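AOC_like domain-containing protein (Frankia sp. Cc1.17, PDB 7DVI) catalyses exo-selective intermolecular Diels-Alder reactions on non-natural substrates and is known as AbnU, a barrel protein of the allene oxide cyclase-like family. Local coordinates at residues 75-78 / 79-83; 103-106 / 107-110. All blocks are in the same frame, centred on the assembly; numbering follows the deposited sequence.

Interaction 1. Residues 75-78 / 79-83; sequences YKKV and GGAVL. With EDO (1,2-ethanediol), chain D.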
# COMPACT_ATOMS: atom_id res chain seq x y z
N TYR A 75 -13.08 1.96 6.30
CA TYR A 75 -13.76 0.73 6.77
C TYR A 75 -13.32 0.38 8.19
O TYR A 75 -12.28 0.89 8.64
CB TYR A 75 -13.50 -0.46 5.84
CG TYR A 75 -12.07 -0.96 5.73
CD1 TYR A 75 -11.21 -0.51 4.73
CD2 TYR A 75 -11.63 -1.99 6.53
CE1 TYR A 75 -9.94 -1.03 4.58
CE2 TYR A 75 -10.36 -2.52 6.40
CZ TYR A 75 -9.50 -2.03 5.42
OH TYR A 75 -8.27 -2.60 5.37
N LYS A 76 -14.13 -0.47 8.85
CA LYS A 76 -13.86 -0.95 10.23
C LYS A 76 -13.71 -2.47 10.19
O LYS A 76 -14.36 -3.16 9.39
CB LYS A 76 -14.94 -0.47 11.21
CG LYS A 76 -15.08 1.05 11.28
CD LYS A 76 -16.09 1.53 12.31
CE LYS A 76 -16.77 2.84 11.93
NZ LYS A 76 -17.61 3.37 13.03
N LYS A 77 -12.81 -2.97 11.00
CA LYS A 77 -12.60 -4.41 11.11
C LYS A 77 -13.34 -4.95 12.35
O LYS A 77 -13.54 -4.18 13.32
CB LYS A 77 -11.11 -4.67 11.21
CG LYS A 77 -10.40 -4.41 9.88
CD LYS A 77 -9.35 -5.40 9.57
CE LYS A 77 -8.16 -5.20 10.47
NZ LYS A 77 -7.24 -6.34 10.32
N VAL A 78 -13.57 -6.25 12.35
CA VAL A 78 -14.28 -6.99 13.44
C VAL A 78 -13.57 -6.72 14.77
O VAL A 78 -14.24 -6.36 15.72
CB VAL A 78 -14.37 -8.50 13.15
CG1 VAL A 78 -15.09 -8.74 11.85
CG2 VAL A 78 -13.02 -9.15 13.09
N GLY A 79 -12.26 -6.80 14.78
CA GLY A 79 -11.38 -6.47 15.90
C GLY A 79 -11.38 -5.00 16.30
O GLY A 79 -10.70 -4.72 17.27
N GLY A 80 -12.07 -4.10 15.59
CA GLY A 80 -12.20 -2.68 15.99
C GLY A 80 -11.26 -1.70 15.28
O GLY A 80 -11.37 -0.50 15.56
N ALA A 81 -10.32 -2.14 14.43
CA ALA A 81 -9.43 -1.21 13.70
C ALA A 81 -10.30 -0.34 12.80
O ALA A 81 -11.34 -0.81 12.22
CB ALA A 81 -8.35 -1.96 12.92
N VAL A 82 -9.92 0.93 12.72
CA VAL A 82 -10.59 1.95 11.88
C VAL A 82 -9.61 2.36 10.75
O VAL A 82 -8.72 3.19 10.93
CB VAL A 82 -11.11 3.12 12.73
CG1 VAL A 82 -11.78 4.17 11.85
CG2 VAL A 82 -12.06 2.64 13.85
N LEU A 83 -9.79 1.75 9.59
CA LEU A 83 -8.81 1.84 8.50
C LEU A 83 -9.13 3.10 7.70
O LEU A 83 -10.28 3.34 7.25
CB LEU A 83 -8.83 0.55 7.67
CG LEU A 83 -7.84 -0.53 8.10
CD1 LEU A 83 -6.39 -0.10 7.95
CD2 LEU A 83 -8.09 -0.98 9.54
C1 EDO D . -5.14 -2.54 4.70
O1 EDO D . -3.81 -2.89 4.84
C2 EDO D . -5.67 -3.11 3.46
O2 EDO D . -6.97 -2.64 3.10

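Interaction 2. Residues 103-106 / 107-110; sequences ADFN and DVKN. With EDO (1,2-ethanediol), chain L.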
# COMPACT_ATOMS: atom_id res chain seq x y z
N ALA A 103 -3.59 3.72 7.50
CA ALA A 103 -3.31 3.81 8.94
C ALA A 103 -4.59 3.39 9.72
O ALA A 103 -5.74 3.66 9.28
CB ALA A 103 -2.89 5.22 9.27
N ASP A 104 -4.37 2.73 10.83
CA ASP A 104 -5.42 2.48 11.85
C ASP A 104 -5.64 3.78 12.62
O ASP A 104 -4.70 4.24 13.31
CB ASP A 104 -5.03 1.31 12.74
CG ASP A 104 -6.11 0.93 13.78
OD1 ASP A 104 -7.13 1.67 13.92
OD2 ASP A 104 -5.92 -0.10 14.41
N PHE A 105 -6.80 4.39 12.50
CA PHE A 105 -7.11 5.65 13.25
C PHE A 105 -6.95 5.47 14.77
O PHE A 105 -6.59 6.46 15.45
CB PHE A 105 -8.46 6.19 12.81
CG PHE A 105 -8.65 7.65 13.07
CD1 PHE A 105 -7.93 8.60 12.37
CD2 PHE A 105 -9.57 8.09 14.02
CE1 PHE A 105 -8.13 9.95 12.58
CE2 PHE A 105 -9.77 9.44 14.23
CZ PHE A 105 -9.04 10.37 13.53
N ASN A 106 -7.05 4.25 15.28
CA ASN A 106 -6.85 3.94 16.72
C ASN A 106 -5.38 4.11 17.05
O ASN A 106 -5.11 4.78 18.07
CB ASN A 106 -7.40 2.55 17.07
CG ASN A 106 -8.91 2.52 16.98
OD1 ASN A 106 -9.56 3.53 17.19
ND2 ASN A 106 -9.48 1.39 16.61
N ASP A 107 -4.48 3.62 16.18
CA ASP A 107 -3.01 3.78 16.32
C ASP A 107 -2.70 5.27 16.31
O ASP A 107 -1.92 5.75 17.16
CB ASP A 107 -2.29 3.03 15.20
CG ASP A 107 -2.10 1.56 15.48
OD1 ASP A 107 -2.50 1.14 16.57
OD2 ASP A 107 -1.53 0.86 14.62
N VAL A 108 -3.34 6.00 15.40
CA VAL A 108 -3.15 7.47 15.32
C VAL A 108 -3.45 8.09 16.69
O VAL A 108 -2.56 8.76 17.26
CB VAL A 108 -4.01 8.10 14.22
CG1 VAL A 108 -3.88 9.62 14.26
CG2 VAL A 108 -3.65 7.57 12.83
N LYS A 109 -4.67 7.92 17.17
CA LYS A 109 -5.15 8.54 18.43
C LYS A 109 -4.28 8.11 19.62
O LYS A 109 -4.07 8.94 20.50
CB LYS A 109 -6.61 8.18 18.65
CG LYS A 109 -7.52 8.83 17.64
CD LYS A 109 -8.98 8.73 17.97
CE LYS A 109 -9.53 7.33 17.94
NZ LYS A 109 -10.91 7.31 18.47
N ASN A 110 -3.80 6.86 19.64
CA ASN A 110 -3.03 6.28 20.77
C ASN A 110 -1.53 6.61 20.68
O ASN A 110 -0.77 5.95 21.43
CB ASN A 110 -3.25 4.77 20.85
CG ASN A 110 -4.67 4.40 21.24
OD1 ASN A 110 -5.14 3.31 20.91
ND2 ASN A 110 -5.38 5.32 21.88
C1 EDO L . -8.86 4.81 20.38
O1 EDO L . -7.99 5.27 21.40
C2 EDO L . -9.30 3.45 20.67
O2 EDO L . -8.30 2.74 21.38
O HOH W 1 -11.35 5.18 16.81

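Interaction 1. Residues 75-78 / 79-83
Y75 OH lies 3.5 Å from L83 CG and is held by two polar partners. The hydroxyl O2 of an ethanediol molecule, near the plane of the ring at its edge, donates to Y75 OH at 2.6 Å. D129 OD2 of the second subunit is hydrogen-bonded to the same oxygen. The phenol ring lies against L83. L83 CB sits 3.5 Å from the Y75 ring centroid, only 13° off the normal, so this is a CH-pi contact over the face. The two side chains run side by side in the same direction. Y75 CG stands between the backbone N and the carbonyl carbon (chi1 65°), which lays the ring over the neighbouring strand.

Two backbone bonds join this pair: L83 N to Y75 O at 2.8 Å and the longer Y75 N to L83 O at 3.3 Å. Nearer the tip, K77 N donates to A81 O at 2.9 Å. K77 O receives G80 N at 2.7 Å, with the donor well above the carbonyl plane. The K77 chain bends at chi2 and chi3, and CE passes A81 CB at 4.1 Å. Its NZ then reaches the second subunit, forming salt bridges to D129 and to the terminal carboxylate of G151. The hairpin end thus takes part in the dimer interface. K77 to G80 form a type I turn, whose last residue, G80, has a positive phi of 99°. G80 and A81 thus both bond to K77, G80 through its N and A81 through its O, which makes them the bulge opposite K77. This is the type I turn plus G1 beta bulge of a 3:5 beta hairpin.

Interaction 2. Residues 103-106 / 107-110
A short capped helix, 105-109, follows directly on strand 95-104, and D104 is its N-cap. D104 O accepts from V108 N at 3.1 Å, the first turn's i to i+4 bond. D104 OD1 takes N106 N at 2.9 Å from above the carboxylate plane. D104 CG lies anti to the backbone N (chi1 -177°), which turns the carboxylate to the start of the helix. V82 N also donates to D104 OD1. The second carboxylate oxygen, D104 OD2, is 4.2 Å from D107 OD1; the helix start probably eases this pairing of like charges.

One residue on, K109 N donates to F105 O at 3.0 Å, and N110 N donates to N106 O. The K109 chain bends at chi3 (-66°), and its CD meets F105 CE2 at 3.9 Å. The two side chains cross at a slant. K109 NZ is hydrogen-bonded to V41 O and gives a second bond to a water, at 2.7 Å. That water donates to N106 OD1 and so bridges the two side chains. At the helix end, N110 ND2 donates to O1 of an ethanediol at 2.7 Å.

V108 is buried and packs on Y86 of strand 82-92 and V114 of strand 114-121. F105 packs on V82 and T84, and on V39 and P44 of the loop between strands 22-37 and 49-57. In the chain the helix lies between strands 95-104 and 114-121, and its side chains pack on strands 82-92 and 114-121.

In the fold
Interactions 1 and 2 come in series along the chain, with centres about 11 Å apart on the same side of the chain's centre. Interaction 1 is the turn between strands 63-76 and 82-92. Interaction 2 is the helical link after strand 95-104. Strands 82-92 and 95-104 are antiparallel neighbours in the closed eight-stranded barrel, which brings the two links together. They meet directly: V82 O is 2.8 Å from F105 N, a probable hydrogen bond, and A81 CB packs on D104 OD2 at 3.4 Å. Interaction 1 reaches the second subunit, whereas no other chain of the assembly touches interaction 2.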